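MaoC family protein (Mycobacterium tuberculosis H37Rv, PDB 3KHP) probably catalyses the reversible dehydration of 3-hydroxyacyl thioesters to 2-enoyl thioesters. Local coordinates at residues T76-C81 with A154-T159; I257-T262 with A283-E288; A89-F94 with A136-R141; L232-V237 with R298-D303. All coordinates share one frame; numbering follows the deposited sequence.

Overall arrangement
From the N terminus, the first loop opens at helix 78-81 and closes when strand 152-162 packs against it (interaction 1). Within that span lies interaction 3, where loop 89-94 settles on strand 136-145, the sheet neighbour of strand 152-162. A similar nesting recurs later in the chain: helix 231-245 meets strand 298-308 to close a long loop (interaction 4), which holds the shorter span closed by interaction 2 between residues 257-262 and 283-288. The two spans follow in series without crossing. One ten-stranded antiparallel sheet joins all four, and interactions 1 and 4 meet directly where Thr-76 and Val-79 pack against Tyr-235.

Interaction 1 of 4, residues T76-C81 with A154-T159; sequences TYAVIC and AETLTT
Ala-78, in the short helix 78-81, lies against two residues of strand 152-162, Ala-154 and Thr-156. Thr-156 makes the closer approach: its methyl CG2 comes within 3.7 Å of the carbonyl oxygen Ala-78 O and 4.0 Å from Ala-78 CB, so one methyl covers both the side chain and the peptide oxygen of the alanine. Next to it the two alanine methyls meet, Ala-78 CB being 4.2 Å from Ala-154 CB. With side chains this small the backbones can draw close, and the CA atoms of Ala-78 and Ala-154 are 6.5 Å apart. The torsion of Thr-156 divides its two branches between different tasks: chi1 of 55° sets OG1 between the backbone N and the carbonyl carbon and directs CG2 opposite that carbon. OG1 then bonds Cys-82 O just beyond the helical residues, giving the buried hydroxyl a partner. The antiparallel sheet is consistent with the hot-dog fold of hydratase 2 proteins, and in this region of the MFE-2 hydratase 2 N-terminal domain it is a short helix that lies on it at the contact. Strand alternation keeps Ala-154 and Thr-156 facing the helix, while Glu-155 points the other way and bonds His-109. The helical turn itself is held by Tyr-77 O, which accepts from both Ile-80 N, at 2.9 Å, and Cys-81 N. Val-79, on the same turn, rests on Gln-104 and Ile-106 of strand 103-108, the neighbour of strand 152-162 in the sheet.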
loop_
_atom_site.group_PDB
_atom_site.type_symbol
_atom_site.label_atom_id
_atom_site.label_comp_id
_atom_site.label_asym_id
_atom_site.label_seq_id
_atom_site.Cartn_x
_atom_site.Cartn_y
_atom_site.Cartn_z
ATOM N N THR A 76 -8.068 9.415 -10.557
ATOM C CA THR A 76 -8.063 8.022 -10.975
ATOM C C THR A 76 -8.482 7.080 -9.867
ATOM O O THR A 76 -8.726 5.892 -10.133
ATOM C CB THR A 76 -6.724 7.541 -11.482
ATOM O OG1 THR A 76 -5.769 7.598 -10.429
ATOM C CG2 THR A 76 -6.288 8.322 -12.699
ATOM N N TYR A 77 -8.596 7.585 -8.630
ATOM C CA TYR A 77 -9.214 6.785 -7.563
ATOM C C TYR A 77 -10.668 6.364 -7.933
ATOM O O TYR A 77 -11.202 5.446 -7.341
ATOM C CB TYR A 77 -9.143 7.496 -6.204
ATOM C CG TYR A 77 -9.549 6.637 -5.036
ATOM C CD1 TYR A 77 -8.763 5.552 -4.633
ATOM C CD2 TYR A 77 -10.750 6.867 -4.366
ATOM C CE1 TYR A 77 -9.155 4.724 -3.581
ATOM C CE2 TYR A 77 -11.170 6.030 -3.310
ATOM C CZ TYR A 77 -10.351 4.971 -2.920
ATOM O OH TYR A 77 -10.755 4.164 -1.906
ATOM N N ALA A 78 -11.295 6.995 -8.919
ATOM C CA ALA A 78 -12.641 6.558 -9.354
ATOM C C ALA A 78 -12.667 5.076 -9.768
ATOM O O ALA A 78 -13.672 4.433 -9.608
ATOM C CB ALA A 78 -13.167 7.401 -10.470
ATOM N N VAL A 79 -11.559 4.536 -10.241
ATOM C CA VAL A 79 -11.535 3.138 -10.630
ATOM C C VAL A 79 -11.642 2.176 -9.459
ATOM O O VAL A 79 -12.070 1.043 -9.651
ATOM C CB VAL A 79 -10.333 2.785 -11.514
ATOM C CG1 VAL A 79 -10.311 3.690 -12.785
ATOM C CG2 VAL A 79 -9.033 2.823 -10.733
ATOM N N ILE A 80 -11.373 2.652 -8.236
ATOM C CA ILE A 80 -11.507 1.836 -7.068
ATOM C C ILE A 80 -12.824 2.024 -6.334
ATOM O O ILE A 80 -13.412 1.054 -5.905
ATOM C CB ILE A 80 -10.401 2.132 -6.073
ATOM C CG1 ILE A 80 -9.015 1.999 -6.732
ATOM C CG2 ILE A 80 -10.558 1.227 -4.841
ATOM C CD1 ILE A 80 -8.693 0.562 -7.294
ATOM N N CYS A 81 -13.288 3.268 -6.174
ATOM C CA CYS A 81 -14.572 3.571 -5.500
ATOM C C CYS A 81 -15.776 3.651 -6.422
ATOM O O CYS A 81 -16.904 3.832 -5.953
ATOM C CB CYS A 81 -14.504 4.900 -4.706
ATOM S SG CYS A 81 -14.152 6.342 -5.678
ATOM N N ALA A 154 -18.933 10.550 -9.676
ATOM C CA ALA A 154 -18.002 9.937 -10.655
ATOM C C ALA A 154 -18.679 8.989 -11.682
ATOM O O ALA A 154 -19.705 8.361 -11.413
ATOM C CB ALA A 154 -16.909 9.179 -9.920
ATOM N N GLU A 155 -18.074 8.899 -12.859
ATOM C CA GLU A 155 -18.469 7.933 -13.859
ATOM C C GLU A 155 -17.228 7.158 -14.317
ATOM O O GLU A 155 -16.130 7.708 -14.389
ATOM C CB GLU A 155 -19.094 8.603 -15.097
ATOM C CG GLU A 155 -20.328 9.447 -14.856
ATOM C CD GLU A 155 -20.848 10.125 -16.143
ATOM O OE1 GLU A 155 -20.453 11.299 -16.398
ATOM O OE2 GLU A 155 -21.638 9.468 -16.886
ATOM N N THR A 156 -17.412 5.890 -14.668
ATOM C CA THR A 156 -16.306 5.134 -15.198
ATOM C C THR A 156 -16.725 4.368 -16.435
ATOM O O THR A 156 -17.883 3.975 -16.588
ATOM C CB THR A 156 -15.731 4.184 -14.132
ATOM O OG1 THR A 156 -16.767 3.351 -13.600
ATOM C CG2 THR A 156 -15.147 4.974 -12.989
ATOM N N LEU A 157 -15.773 4.140 -17.317
ATOM C CA LEU A 157 -16.029 3.349 -18.483
ATOM C C LEU A 157 -14.884 2.356 -18.688
ATOM O O LEU A 157 -13.748 2.746 -18.908
ATOM C CB LEU A 157 -16.216 4.262 -19.700
ATOM C CG LEU A 157 -16.819 3.589 -20.931
ATOM C CD1 LEU A 157 -18.325 3.374 -20.694
ATOM C CD2 LEU A 157 -16.540 4.409 -22.256
ATOM N N THR A 158 -15.206 1.075 -18.649
ATOM C CA THR A 158 -14.236 0.029 -18.862
ATOM C C THR A 158 -14.602 -0.715 -20.143
ATOM O O THR A 158 -15.687 -1.281 -20.254
ATOM C CB THR A 158 -14.218 -0.901 -17.655
ATOM O OG1 THR A 158 -13.951 -0.116 -16.493
ATOM C CG2 THR A 158 -13.193 -2.018 -17.795
ATOM N N THR A 159 -13.693 -0.667 -21.109
ATOM C CA THR A 159 -13.828 -1.326 -22.394
ATOM C C THR A 159 -12.924 -2.557 -22.421
ATOM O O THR A 159 -11.710 -2.442 -22.268
ATOM C CB THR A 159 -13.434 -0.381 -23.497
ATOM O OG1 THR A 159 -14.297 0.778 -23.458
ATOM C CG2 THR A 159 -13.536 -1.054 -24.867
#

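Interaction 2 of 4, residues I257-T262 with A283-E288; sequences IAARFT and AVFRTE
The ring of Phe-285 reaches from strand 282-289 past the intervening strand 298-308 to Ile-257, Ala-258 and Ala-259 of strand 254-261. All the close contacts gather at one end of that ring. Phe-285 CZ lies 3.9 Å from the methyl Ala-259 CB and 4.1 Å from the branch Ile-257 CG2. Phe-285 CE2 is 3.8 Å from the carbonyl oxygen Ala-258 O. Each of the three approaches the ring obliquely, and the side chains of Ile-257 and Phe-285 stand roughly perpendicular. With chi1 at 75°, Phe-285 carries its ring over its own backbone, between N and C, so that the end of the side chain comes nearer the other strand than its first bond suggests. Ile-257, by contrast, directs CG2 opposite its backbone N and presents that methyl to the ring. The packing is tight only here. Further along, Arg-260 and Arg-286 point elsewhere and are partly exposed: Arg-260 forms a salt bridge with Asp-303, and Arg-286 makes a cation-pi contact with Phe-181. No hydrogen bond joins the two segments, whose axes approach to 8.5 Å and run in the same general direction at 39°. The reason is that strand 298-308 lies between them, antiparallel to both, and its Val-306 also touches Phe-285. Ala-238 and Leu-242 of helix 231-245 pack on the same phenylalanine; an antiparallel sheet wrapped round a central helix in this way is typical of the hot-dog fold of MaoC-like domains.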
loop_
_atom_site.group_PDB
_atom_site.type_symbol
_atom_site.label_atom_id
_atom_site.label_comp_id
_atom_site.label_asym_id
_atom_site.label_seq_id
_atom_site.Cartn_x
_atom_site.Cartn_y
_atom_site.Cartn_z
ATOM N N ILE A 257 -10.301 11.447 -17.874
ATOM C CA ILE A 257 -9.114 10.803 -18.448
ATOM C C ILE A 257 -9.510 9.461 -19.083
ATOM O O ILE A 257 -10.182 8.664 -18.458
ATOM C CB ILE A 257 -8.081 10.432 -17.365
ATOM C CG1 ILE A 257 -7.691 11.650 -16.518
ATOM C CG2 ILE A 257 -6.843 9.758 -17.986
ATOM C CD1 ILE A 257 -6.992 11.267 -15.178
ATOM N N ALA A 258 -9.035 9.199 -20.289
ATOM C CA ALA A 258 -9.308 7.968 -20.984
ATOM C C ALA A 258 -8.043 7.521 -21.637
ATOM O O ALA A 258 -7.281 8.358 -22.166
ATOM C CB ALA A 258 -10.454 8.163 -22.116
ATOM N N ALA A 259 -7.810 6.212 -21.636
ATOM C CA ALA A 259 -6.686 5.678 -22.369
ATOM C C ALA A 259 -6.883 4.202 -22.727
ATOM O O ALA A 259 -7.659 3.504 -22.084
ATOM C CB ALA A 259 -5.400 5.872 -21.589
ATOM N N ARG A 260 -6.147 3.775 -23.739
ATOM C CA ARG A 260 -6.106 2.396 -24.200
ATOM C C ARG A 260 -4.826 1.682 -23.749
ATOM O O ARG A 260 -3.749 2.204 -23.933
ATOM C CB ARG A 260 -6.188 2.364 -25.724
ATOM C CG ARG A 260 -6.314 0.950 -26.320
ATOM C CD ARG A 260 -6.931 0.990 -27.739
ATOM N NE ARG A 260 -6.148 1.795 -28.664
ATOM C CZ ARG A 260 -5.103 1.368 -29.378
ATOM N NH1 ARG A 260 -4.664 0.125 -29.282
ATOM N NH2 ARG A 260 -4.489 2.201 -30.209
ATOM N N PHE A 261 -4.958 0.492 -23.164
ATOM C CA PHE A 261 -3.822 -0.286 -22.698
ATOM C C PHE A 261 -3.228 -1.124 -23.807
ATOM O O PHE A 261 -3.860 -2.082 -24.245
ATOM C CB PHE A 261 -4.250 -1.196 -21.546
ATOM C CG PHE A 261 -4.811 -0.446 -20.390
ATOM C CD1 PHE A 261 -3.975 0.051 -19.409
ATOM C CD2 PHE A 261 -6.155 -0.192 -20.309
ATOM C CE1 PHE A 261 -4.478 0.752 -18.363
ATOM C CE2 PHE A 261 -6.676 0.510 -19.251
ATOM C CZ PHE A 261 -5.839 0.995 -18.278
ATOM N N THR A 262 -2.006 -0.791 -24.243
ATOM C CA THR A 262 -1.454 -1.399 -25.448
ATOM C C THR A 262 -0.451 -2.494 -25.164
ATOM O O THR A 262 -0.423 -3.514 -25.849
ATOM C CB THR A 262 -0.782 -0.349 -26.368
ATOM O OG1 THR A 262 0.003 0.587 -25.595
ATOM C CG2 THR A 262 -1.844 0.398 -27.223
ATOM N N ALA A 283 -6.628 17.894 -23.843
ATOM C CA ALA A 283 -5.326 17.462 -24.281
ATOM C C ALA A 283 -5.391 16.003 -24.676
ATOM O O ALA A 283 -6.360 15.323 -24.350
ATOM C CB ALA A 283 -4.304 17.670 -23.165
ATOM N N VAL A 284 -4.337 15.539 -25.347
ATOM C CA VAL A 284 -4.182 14.146 -25.663
ATOM C C VAL A 284 -2.835 13.691 -25.161
ATOM O O VAL A 284 -1.955 14.520 -24.944
ATOM C CB VAL A 284 -4.344 13.858 -27.191
ATOM C CG1 VAL A 284 -5.767 14.159 -27.625
ATOM C CG2 VAL A 284 -3.328 14.645 -28.037
ATOM N N PHE A 285 -2.669 12.387 -24.972
ATOM C CA PHE A 285 -1.410 11.863 -24.456
ATOM C C PHE A 285 -1.123 10.407 -24.767
ATOM O O PHE A 285 -1.993 9.643 -25.143
ATOM C CB PHE A 285 -1.328 12.072 -22.926
ATOM C CG PHE A 285 -2.199 11.127 -22.134
ATOM C CD1 PHE A 285 -1.673 9.943 -21.625
ATOM C CD2 PHE A 285 -3.543 11.396 -21.931
ATOM C CE1 PHE A 285 -2.469 9.062 -20.890
ATOM C CE2 PHE A 285 -4.340 10.525 -21.215
ATOM C CZ PHE A 285 -3.809 9.351 -20.691
ATOM N N ARG A 286 0.135 10.042 -24.584
ATOM C CA ARG A 286 0.533 8.657 -24.484
ATOM C C ARG A 286 1.440 8.500 -23.300
ATOM O O ARG A 286 2.090 9.454 -22.880
ATOM C CB ARG A 286 1.311 8.206 -25.705
ATOM C CG ARG A 286 0.526 8.200 -26.960
ATOM C CD ARG A 286 1.273 7.443 -28.086
ATOM N NE ARG A 286 1.918 8.370 -28.991
ATOM C CZ ARG A 286 1.398 8.829 -30.131
ATOM N NH1 ARG A 286 0.203 8.447 -30.566
ATOM N NH2 ARG A 286 2.100 9.690 -30.844
ATOM N N THR A 287 1.511 7.269 -22.802
ATOM C CA THR A 287 2.555 6.880 -21.865
ATOM C C THR A 287 3.408 5.788 -22.495
ATOM O O THR A 287 2.870 4.903 -23.115
ATOM C CB THR A 287 1.928 6.449 -20.569
ATOM O OG1 THR A 287 1.090 7.522 -20.111
ATOM C CG2 THR A 287 2.984 6.142 -19.535
ATOM N N GLU A 288 4.724 5.870 -22.330
ATOM C CA GLU A 288 5.668 4.954 -22.948
ATOM C C GLU A 288 6.765 4.608 -21.975
ATOM O O GLU A 288 6.991 5.327 -21.018
ATOM C CB GLU A 288 6.385 5.593 -24.162
ATOM C CG GLU A 288 5.578 6.544 -25.008
ATOM C CD GLU A 288 6.405 7.355 -26.061
ATOM O OE1 GLU A 288 7.563 7.785 -25.803
ATOM O OE2 GLU A 288 5.833 7.569 -27.151
#

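Interaction 3 of 4, residues A89-F94 with A136-R141; sequences AKVGTF and AIVVLR
An irregular loop laid over an antiparallel sheet forms this part of the MFE-2 hydratase 2 N-terminal region, with Val-91 and Phe-94 of the loop converging on Val-138 of strand 136-145. Phe-94 and Val-138 point at each other. The end of the ring, Phe-94 CZ, stands over the fork of the valine, 4.0 Å from Val-138 CG2 and equally far from Val-138 CG1, with the ring meeting the CG2 methyl obliquely. Val-91 completes the group through its CG2, 4.3 Å from Val-138 CG1. Its other methyl, Val-91 CG1, lies in the plane of the Phe-94 ring at the ring's edge, so the two loop residues pack on each other as well as on the strand. The valine's chi1 of 178° places CG1 opposite the backbone N and CG2 opposite the carbonyl carbon, which makes both methyls available to the ring. In Phe-94 a chi1 of 53° turns the ring so that CZ faces Val-138. Leu-140, two residues further along the strand, faces the loop too but stays at the margin of the contact. The contact is wholly apolar and buried, with no hydrogen bond between the segments. Around it, Phe-94 also reaches Leu-160 and Leu-162 of strand 152-162, the partner that pairs through its backbone with Val-138, while Val-91 lies on Val-124 and Ile-127 of strand 116-129; the loop, which follows helix 78-81, therefore spans three adjacent strands.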
loop_
_atom_site.group_PDB
_atom_site.type_symbol
_atom_site.label_atom_id
_atom_site.label_comp_id
_atom_site.label_asym_id
_atom_site.label_seq_id
_atom_site.Cartn_x
_atom_site.Cartn_y
_atom_site.Cartn_z
ATOM N N ALA A 89 -20.808 -9.492 -15.041
ATOM C CA ALA A 89 -21.525 -10.709 -14.675
ATOM C C ALA A 89 -22.867 -10.865 -15.421
ATOM O O ALA A 89 -23.395 -11.964 -15.516
ATOM C CB ALA A 89 -21.749 -10.760 -13.146
ATOM N N LYS A 90 -23.407 -9.758 -15.916
ATOM C CA LYS A 90 -24.622 -9.763 -16.736
ATOM C C LYS A 90 -24.397 -10.295 -18.162
ATOM O O LYS A 90 -25.347 -10.732 -18.806
ATOM C CB LYS A 90 -25.236 -8.349 -16.793
ATOM C CG LYS A 90 -25.715 -7.795 -15.426
ATOM C CD LYS A 90 -26.960 -8.535 -14.904
ATOM C CE LYS A 90 -27.306 -8.122 -13.457
ATOM N NZ LYS A 90 -28.263 -9.089 -12.824
ATOM N N VAL A 91 -23.146 -10.256 -18.627
ATOM C CA VAL A 91 -22.789 -10.516 -20.025
ATOM C C VAL A 91 -22.276 -11.922 -20.168
ATOM O O VAL A 91 -22.691 -12.678 -21.079
ATOM C CB VAL A 91 -21.695 -9.593 -20.450
ATOM C CG1 VAL A 91 -21.239 -9.880 -21.885
ATOM C CG2 VAL A 91 -22.136 -8.126 -20.236
ATOM N N GLY A 92 -21.364 -12.265 -19.252
ATOM C CA GLY A 92 -20.794 -13.590 -19.150
ATOM C C GLY A 92 -19.937 -13.727 -17.904
ATOM O O GLY A 92 -20.095 -12.979 -16.942
ATOM N N THR A 93 -19.014 -14.678 -17.932
ATOM C CA THR A 93 -18.205 -14.990 -16.751
ATOM C C THR A 93 -16.720 -14.651 -16.908
ATOM O O THR A 93 -15.904 -14.981 -16.053
ATOM C CB THR A 93 -18.332 -16.445 -16.435
ATOM O OG1 THR A 93 -17.867 -17.197 -17.570
ATOM C CG2 THR A 93 -19.825 -16.785 -16.097
ATOM N N PHE A 94 -16.367 -14.002 -17.999
ATOM C CA PHE A 94 -14.999 -13.559 -18.227
ATOM C C PHE A 94 -14.544 -12.561 -17.140
ATOM O O PHE A 94 -15.364 -11.980 -16.413
ATOM C CB PHE A 94 -14.896 -12.911 -19.611
ATOM C CG PHE A 94 -15.902 -11.828 -19.833
ATOM C CD1 PHE A 94 -15.713 -10.563 -19.272
ATOM C CD2 PHE A 94 -17.068 -12.086 -20.555
ATOM C CE1 PHE A 94 -16.658 -9.558 -19.443
ATOM C CE2 PHE A 94 -18.031 -11.085 -20.738
ATOM C CZ PHE A 94 -17.825 -9.814 -20.178
ATOM N N ALA A 136 -14.724 -10.019 -29.608
ATOM C CA ALA A 136 -15.818 -9.403 -28.891
ATOM C C ALA A 136 -15.307 -8.185 -28.093
ATOM O O ALA A 136 -14.238 -8.254 -27.452
ATOM C CB ALA A 136 -16.429 -10.394 -27.948
ATOM N N ILE A 137 -16.087 -7.107 -28.111
ATOM C CA ILE A 137 -15.868 -5.932 -27.285
ATOM C C ILE A 137 -17.017 -5.726 -26.283
ATOM O O ILE A 137 -18.180 -5.623 -26.681
ATOM C CB ILE A 137 -15.789 -4.637 -28.141
ATOM C CG1 ILE A 137 -14.645 -4.695 -29.162
ATOM C CG2 ILE A 137 -15.616 -3.398 -27.244
ATOM C CD1 ILE A 137 -14.532 -3.411 -29.965
ATOM N N VAL A 138 -16.691 -5.632 -24.997
ATOM C CA VAL A 138 -17.683 -5.407 -23.966
ATOM C C VAL A 138 -17.396 -4.073 -23.249
ATOM O O VAL A 138 -16.256 -3.820 -22.863
ATOM C CB VAL A 138 -17.652 -6.512 -22.974
ATOM C CG1 VAL A 138 -18.663 -6.252 -21.882
ATOM C CG2 VAL A 138 -17.955 -7.790 -23.656
ATOM N N VAL A 139 -18.422 -3.232 -23.096
ATOM C CA VAL A 139 -18.270 -1.919 -22.460
ATOM C C VAL A 139 -19.141 -1.813 -21.224
ATOM O O VAL A 139 -20.353 -1.953 -21.289
ATOM C CB VAL A 139 -18.529 -0.755 -23.438
ATOM C CG1 VAL A 139 -18.194 0.603 -22.780
ATOM C CG2 VAL A 139 -17.688 -0.932 -24.652
ATOM N N LEU A 140 -18.489 -1.595 -20.090
ATOM C CA LEU A 140 -19.149 -1.514 -18.801
ATOM C C LEU A 140 -19.034 -0.078 -18.277
ATOM O O LEU A 140 -18.016 0.556 -18.440
ATOM C CB LEU A 140 -18.549 -2.535 -17.838
ATOM C CG LEU A 140 -18.363 -3.952 -18.410
ATOM C CD1 LEU A 140 -17.618 -4.851 -17.423
ATOM C CD2 LEU A 140 -19.703 -4.573 -18.798
ATOM N N ARG A 141 -20.095 0.443 -17.681
ATOM C CA ARG A 141 -20.134 1.833 -17.310
ATOM C C ARG A 141 -20.546 1.891 -15.892
ATOM O O ARG A 141 -21.517 1.262 -15.543
ATOM C CB ARG A 141 -21.160 2.621 -18.126
ATOM C CG ARG A 141 -21.264 4.091 -17.675
ATOM C CD ARG A 141 -22.550 4.765 -18.079
ATOM N NE ARG A 141 -22.619 5.003 -19.505
ATOM C CZ ARG A 141 -23.607 4.602 -20.309
ATOM N NH1 ARG A 141 -24.660 3.927 -19.857
ATOM N NH2 ARG A 141 -23.526 4.891 -21.599
#

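Interaction 4 of 4, residues L232-V237 with R298-D303; sequences LCTYGV and RVVLDD
Thr-234 of helix 231-245 turns its methyl into Leu-301, and the two side chains lie alongside each other, pointing opposite ways. The threonine's CG2 lies 3.9 Å from Leu-301 CG and 4.1 Å from each of Leu-301 CD1 and CD2, so it sits against the fork of the leucine. This follows from chi1 of -59°, which sends CG2 opposite the backbone N and turns OG1 to the N side. In Leu-301, CG stands anti to the carbonyl carbon and CD1 continues anti to CA, which brings CD1 to the helix backbone, 4.2 Å from Tyr-235 CA. Val-300 adds its CG2, 4.2 Å from Thr-234 CG2. Successive strand residues normally face opposite ways; here both Val-300 and Leu-301 turn to the helix because they form a classic beta bulge opposite Thr-287 of strand 282-289. Such packing of a long helix against a curved antiparallel sheet fits the hot-dog fold of MaoC-like proteins. The phenol of Tyr-235 runs alongside the contact, and its OH bonds Ile-257 O on strand 254-261. The chain turns a corner at Leu-301 and again at Asp-303; between them Asp-302 OD1 accepts from Asp-303 N at 2.8 Å. That donor comes to the anti side of the carboxylate, 23° out of its plane, and the N-H...OD1 angle is 146°.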
loop_
_atom_site.group_PDB
_atom_site.type_symbol
_atom_site.label_atom_id
_atom_site.label_comp_id
_atom_site.label_asym_id
_atom_site.label_seq_id
_atom_site.Cartn_x
_atom_site.Cartn_y
_atom_site.Cartn_z
ATOM N N LEU A 232 -4.157 -0.598 -14.249
ATOM C CA LEU A 232 -4.727 0.541 -13.559
ATOM C C LEU A 232 -3.667 1.318 -12.755
ATOM O O LEU A 232 -3.857 2.514 -12.495
ATOM C CB LEU A 232 -5.911 0.116 -12.704
ATOM C CG LEU A 232 -7.149 -0.280 -13.561
ATOM C CD1 LEU A 232 -8.264 -0.777 -12.673
ATOM C CD2 LEU A 232 -7.623 0.912 -14.482
ATOM N N CYS A 233 -2.554 0.663 -12.396
ATOM C CA CYS A 233 -1.505 1.361 -11.684
ATOM C C CYS A 233 -0.809 2.316 -12.661
ATOM O O CYS A 233 -0.671 3.499 -12.371
ATOM C CB CYS A 233 -0.525 0.404 -11.057
ATOM S SG CYS A 233 0.794 1.240 -10.179
ATOM N N THR A 234 -0.421 1.796 -13.824
ATOM C CA THR A 234 0.062 2.597 -14.930
ATOM C C THR A 234 -0.842 3.793 -15.234
ATOM O O THR A 234 -0.377 4.918 -15.435
ATOM C CB THR A 234 0.198 1.729 -16.199
ATOM O OG1 THR A 234 1.109 0.657 -15.936
ATOM C CG2 THR A 234 0.720 2.482 -17.337
ATOM N N TYR A 235 -2.131 3.544 -15.282
ATOM C CA TYR A 235 -3.124 4.574 -15.524
ATOM C C TYR A 235 -3.118 5.649 -14.417
ATOM O O TYR A 235 -3.145 6.832 -14.702
ATOM C CB TYR A 235 -4.465 3.904 -15.593
ATOM C CG TYR A 235 -5.677 4.728 -15.896
ATOM C CD1 TYR A 235 -5.960 5.143 -17.204
ATOM C CD2 TYR A 235 -6.620 4.975 -14.912
ATOM C CE1 TYR A 235 -7.130 5.842 -17.500
ATOM C CE2 TYR A 235 -7.782 5.669 -15.199
ATOM C CZ TYR A 235 -8.035 6.086 -16.501
ATOM O OH TYR A 235 -9.243 6.724 -16.788
ATOM N N GLY A 236 -3.025 5.220 -13.173
ATOM C CA GLY A 236 -2.851 6.156 -12.054
ATOM C C GLY A 236 -1.551 6.955 -12.115
ATOM O O GLY A 236 -1.519 8.112 -11.709
ATOM N N VAL A 237 -0.482 6.346 -12.624
ATOM C CA VAL A 237 0.799 7.041 -12.734
ATOM C C VAL A 237 0.686 8.124 -13.802
ATOM O O VAL A 237 1.002 9.280 -13.538
ATOM C CB VAL A 237 1.982 6.118 -13.052
ATOM C CG1 VAL A 237 3.212 6.950 -13.269
ATOM C CG2 VAL A 237 2.224 5.073 -11.904
ATOM N N ARG A 298 8.419 1.826 -26.115
ATOM C CA ARG A 298 7.280 0.923 -26.098
ATOM C C ARG A 298 6.101 1.770 -25.639
ATOM O O ARG A 298 6.134 2.337 -24.535
ATOM C CB ARG A 298 7.557 -0.221 -25.099
ATOM C CG ARG A 298 6.537 -1.309 -25.056
ATOM C CD ARG A 298 6.426 -2.032 -23.702
ATOM N NE ARG A 298 7.734 -2.226 -23.155
ATOM C CZ ARG A 298 8.031 -2.381 -21.870
ATOM N NH1 ARG A 298 7.107 -2.457 -20.931
ATOM N NH2 ARG A 298 9.298 -2.501 -21.541
ATOM N N VAL A 299 5.069 1.901 -26.469
ATOM C CA VAL A 299 3.907 2.640 -26.029
ATOM C C VAL A 299 3.103 1.724 -25.128
ATOM O O VAL A 299 2.814 0.601 -25.522
ATOM C CB VAL A 299 3.075 3.100 -27.202
ATOM C CG1 VAL A 299 1.846 3.766 -26.704
ATOM C CG2 VAL A 299 3.890 4.045 -28.083
ATOM N N VAL A 300 2.764 2.159 -23.922
ATOM C CA VAL A 300 1.954 1.302 -23.013
ATOM C C VAL A 300 0.557 1.814 -22.775
ATOM O O VAL A 300 -0.337 1.027 -22.484
ATOM C CB VAL A 300 2.685 1.027 -21.688
ATOM C CG1 VAL A 300 3.964 0.292 -21.964
ATOM C CG2 VAL A 300 2.987 2.318 -20.913
ATOM N N LEU A 301 0.361 3.135 -22.880
ATOM C CA LEU A 301 -0.973 3.759 -22.918
ATOM C C LEU A 301 -1.036 4.613 -24.160
ATOM O O LEU A 301 -0.148 5.439 -24.407
ATOM C CB LEU A 301 -1.272 4.681 -21.730
ATOM C CG LEU A 301 -1.273 4.131 -20.306
ATOM C CD1 LEU A 301 -1.553 5.293 -19.322
ATOM C CD2 LEU A 301 -2.295 2.972 -20.139
ATOM N N ASP A 302 -2.094 4.430 -24.928
ATOM C CA ASP A 302 -2.256 5.108 -26.183
ATOM C C ASP A 302 -3.634 5.726 -26.159
ATOM O O ASP A 302 -4.446 5.452 -25.264
ATOM C CB ASP A 302 -2.102 4.133 -27.354
ATOM C CG ASP A 302 -1.533 4.800 -28.637
ATOM O OD1 ASP A 302 -1.690 6.013 -28.817
ATOM O OD2 ASP A 302 -0.964 4.090 -29.496
ATOM N N ASP A 303 -3.863 6.570 -27.153
ATOM C CA ASP A 303 -5.122 7.248 -27.337
ATOM C C ASP A 303 -5.596 7.961 -26.089
ATOM O O ASP A 303 -6.783 8.012 -25.803
ATOM C CB ASP A 303 -6.166 6.263 -27.840
ATOM C CG ASP A 303 -5.761 5.611 -29.169
ATOM O OD1 ASP A 303 -5.114 6.247 -30.034
ATOM O OD2 ASP A 303 -6.114 4.449 -29.347
#